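Local atomic coordinates of single-stranded DNA-binding protein (Mycobacterium smegmatis, PDB entry 5GQO), a protein that probably binds single-stranded DNA through an OB fold and assembles as a tetramer. Residues 100-105 with 118-123. Sequence-based numbering, arbitrary orientation.
Sequences GHLYTN and VEVRAT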
ATOM      1  N   GLY B 100      -6.125  -5.297   4.299  1.00 38.49           N
ATOM      2  CA  GLY B 100      -7.528  -4.910   4.240  1.00 35.77           C
ATOM      3  C   GLY B 100      -7.739  -3.426   4.008  1.00 36.24           C
ATOM      4  O   GLY B 100      -7.080  -2.820   3.192  1.00 39.97           O
ATOM      5  N   HIS B 101      -8.631  -2.827   4.777  1.00 34.37           N
ATOM      6  CA  HIS B 101      -8.919  -1.423   4.631  1.00 37.38           C
ATOM      7  C   HIS B 101      -8.938  -0.790   5.978  1.00 34.52           C
ATOM      8  O   HIS B 101      -9.378  -1.401   6.935  1.00 36.86           O
ATOM      9  CB  HIS B 101     -10.228  -1.216   3.857  1.00 37.53           C
ATOM     10  CG  HIS B 101     -10.187  -1.798   2.484  1.00 35.67           C
ATOM     11  ND1 HIS B 101      -9.641  -1.133   1.405  1.00 42.35           N
ATOM     12  CD2 HIS B 101     -10.621  -2.981   2.012  1.00 37.72           C
ATOM     13  CE1 HIS B 101      -9.721  -1.888   0.323  1.00 36.69           C
ATOM     14  NE2 HIS B 101     -10.336  -3.003   0.661  1.00 39.02           N
ATOM     15  N   LEU B 102      -8.457   0.444   6.062  1.00 34.13           N
ATOM     16  CA  LEU B 102      -8.333   1.121   7.367  1.00 37.01           C
ATOM     17  C   LEU B 102      -9.462   2.127   7.653  1.00 37.07           C
ATOM     18  O   LEU B 102      -9.893   2.826   6.736  1.00 41.37           O
ATOM     19  CB  LEU B 102      -6.991   1.853   7.373  1.00 37.25           C
ATOM     20  CG  LEU B 102      -6.494   2.354   8.726  1.00 37.45           C
ATOM     21  CD1 LEU B 102      -6.195   1.193   9.646  1.00 39.14           C
ATOM     22  CD2 LEU B 102      -5.242   3.117   8.441  1.00 39.57           C
ATOM     23  N   TYR B 103      -9.900   2.206   8.899  1.00 37.46           N
ATOM     24  CA  TYR B 103     -11.110   2.966   9.309  1.00 44.99           C
ATOM     25  C   TYR B 103     -10.788   3.634  10.597  1.00 45.74           C
ATOM     26  O   TYR B 103     -10.012   3.086  11.369  1.00 40.48           O
ATOM     27  CB  TYR B 103     -12.385   2.063   9.577  1.00 44.93           C
ATOM     28  CG  TYR B 103     -12.852   1.440   8.312  1.00 52.18           C
ATOM     29  CD1 TYR B 103     -13.564   2.209   7.353  1.00 57.99           C
ATOM     30  CD2 TYR B 103     -12.521   0.111   7.984  1.00 53.14           C
ATOM     31  CE1 TYR B 103     -13.960   1.666   6.117  1.00 53.58           C
ATOM     32  CE2 TYR B 103     -12.916  -0.443   6.733  1.00 60.40           C
ATOM     33  CZ  TYR B 103     -13.623   0.341   5.802  1.00 58.31           C
ATOM     34  OH  TYR B 103     -13.986  -0.200   4.590  1.00 54.64           O
ATOM     35  N   THR B 104     -11.377   4.808  10.850  1.00 50.27           N
ATOM     36  CA  THR B 104     -11.399   5.344  12.211  1.00 52.09           C
ATOM     37  C   THR B 104     -12.845   5.316  12.693  1.00 47.48           C
ATOM     38  O   THR B 104     -13.769   5.723  12.000  1.00 48.32           O
ATOM     39  CB  THR B 104     -10.787   6.790  12.366  1.00 49.78           C
ATOM     40  OG1 THR B 104     -10.900   7.507  11.160  1.00 50.46           O
ATOM     41  CG2 THR B 104      -9.303   6.771  12.667  1.00 56.05           C
ATOM     42  N   ASN B 105     -12.996   4.900  13.928  1.00 49.87           N
ATOM     43  CA  ASN B 105     -14.258   4.894  14.636  1.00 57.66           C
ATOM     44  C   ASN B 105     -14.189   5.850  15.784  1.00 64.66           C
ATOM     45  O   ASN B 105     -13.328   5.657  16.653  1.00 53.21           O
ATOM     46  CB  ASN B 105     -14.433   3.515  15.219  1.00 66.22           C
ATOM     47  CG  ASN B 105     -15.396   2.681  14.454  1.00 68.34           C
ATOM     48  OD1 ASN B 105     -15.886   3.052  13.375  1.00 69.17           O
ATOM     49  ND2 ASN B 105     -15.644   1.499  14.991  1.00 77.68           N
ATOM     50  N   VAL B 118      -8.530   3.235  15.696  1.00 63.26           N
ATOM     51  CA  VAL B 118      -8.148   2.943  14.338  1.00 59.37           C
ATOM     52  C   VAL B 118      -8.192   1.450  14.112  1.00 50.84           C
ATOM     53  O   VAL B 118      -7.644   0.692  14.889  1.00 50.23           O
ATOM     54  CB  VAL B 118      -6.772   3.547  14.052  1.00 60.26           C
ATOM     55  CG1 VAL B 118      -5.688   2.529  14.163  1.00 53.82           C
ATOM     56  CG2 VAL B 118      -6.777   4.164  12.666  1.00 69.73           C
ATOM     57  N   GLU B 119      -8.932   1.023  13.089  1.00 48.41           N
ATOM     58  CA  GLU B 119      -9.247  -0.385  12.925  1.00 43.80           C
ATOM     59  C   GLU B 119      -9.118  -0.823  11.501  1.00 39.90           C
ATOM     60  O   GLU B 119      -9.322  -0.030  10.586  1.00 42.22           O
ATOM     61  CB  GLU B 119     -10.679  -0.657  13.365  1.00 50.80           C
ATOM     62  CG  GLU B 119     -10.902  -0.452  14.856  1.00 55.27           C
ATOM     63  CD  GLU B 119     -12.341  -0.690  15.245  1.00 58.85           C
ATOM     64  OE1 GLU B 119     -13.021  -1.491  14.578  1.00 61.82           O
ATOM     65  OE2 GLU B 119     -12.795  -0.057  16.207  1.00 69.34           O
ATOM     66  N   VAL B 120      -8.801  -2.095  11.321  1.00 32.31           N
ATOM     67  CA  VAL B 120      -8.666  -2.653  10.015  1.00 37.48           C
ATOM     68  C   VAL B 120      -9.795  -3.629   9.717  1.00 40.58           C
ATOM     69  O   VAL B 120     -10.056  -4.533  10.514  1.00 44.03           O
ATOM     70  CB  VAL B 120      -7.341  -3.437   9.917  1.00 41.61           C
ATOM     71  CG1 VAL B 120      -7.191  -4.082   8.534  1.00 42.42           C
ATOM     72  CG2 VAL B 120      -6.181  -2.541  10.234  1.00 41.34           C
ATOM     73  N   ARG B 121     -10.474  -3.453   8.589  1.00 40.10           N
ATOM     74  CA  ARG B 121     -11.383  -4.495   8.124  1.00 43.65           C
ATOM     75  C   ARG B 121     -10.545  -5.399   7.244  1.00 41.49           C
ATOM     76  O   ARG B 121     -10.313  -5.074   6.069  1.00 40.04           O
ATOM     77  CB  ARG B 121     -12.563  -3.941   7.313  1.00 46.04           C
ATOM     78  CG  ARG B 121     -13.368  -5.010   6.561  1.00 49.26           C
ATOM     79  CD  ARG B 121     -14.824  -4.917   6.915  1.00 56.89           C
ATOM     80  NE  ARG B 121     -15.528  -3.995   6.033  1.00 62.67           N
ATOM     81  CZ  ARG B 121     -16.279  -2.945   6.438  1.00 66.46           C
ATOM     82  NH1 ARG B 121     -16.468  -2.613   7.731  1.00 49.52           N
ATOM     83  NH2 ARG B 121     -16.863  -2.218   5.503  1.00 65.79           N
ATOM     84  N   ALA B 122     -10.142  -6.543   7.788  1.00 38.41           N
ATOM     85  CA  ALA B 122      -9.245  -7.425   7.071  1.00 39.29           C
ATOM     86  C   ALA B 122      -9.945  -8.166   5.970  1.00 38.61           C
ATOM     87  O   ALA B 122     -11.107  -8.543   6.094  1.00 48.10           O
ATOM     88  CB  ALA B 122      -8.579  -8.410   8.023  1.00 41.63           C
ATOM     89  N   THR B 123      -9.202  -8.354   4.892  1.00 37.63           N
ATOM     90  CA  THR B 123      -9.556  -9.117   3.706  1.00 37.54           C
ATOM     91  C   THR B 123      -8.737 -10.405   3.587  1.00 38.24           C
ATOM     92  O   THR B 123      -9.190 -11.372   3.027  1.00 40.95           O
ATOM     93  CB  THR B 123      -9.185  -8.190   2.498  1.00 45.32           C
ATOM     94  OG1 THR B 123     -10.334  -7.439   2.129  1.00 40.68           O
ATOM     95  CG2 THR B 123      -8.639  -8.930   1.262  1.00 50.73           C
TER
HETATM   96  O   HOH W   1     -13.907  -2.863   3.374  1.00 59.71           O
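The antiparallel hairpin of strands 95-105 and 117-122 brings His-101 opposite Arg-121 and Tyr-103 opposite Glu-119. His-101 N donates to Arg-121 O (3.1 Å) from above the carbonyl plane, whereas Arg-121 N meets His-101 O almost head-on at 2.9 Å. Tyr-103 N donates to Glu-119 O, and Glu-119 N reaches Tyr-103 O at 2.9 Å in the straightest of the four bonds, 172° at the hydrogen. Arg-121 sends CG anti to its own N (chi1 168°), then bends, and its guanidinium lies beside the Tyr-103 ring, beyond the rim at CE2 and OH, with the planes 27° apart. Tyr-103 CE2 sits 4.2 Å above the Arg-121 guanidinium centre, and Arg-121 CB meets the ring edge, 3.6 Å from Tyr-103 CE2. A water gives a hydrogen to Tyr-103 OH and weakly accepts one from Arg-121 NE; Glu-25 also binds this hydroxyl. Within the OB fold, strand 117-122 runs between its hairpin partner and the parallel strand 73-79, where Asn-77 holds Glu-119 OE1. On the other face Leu-102 CD1 packs 3.8 Å from Val-120 CG2. Thr-104 CG2 lies 3.6 Å from Val-118 CG2, and Thr-104 OG1 is hydrogen-bonded to Tyr-73 N of the second subunit.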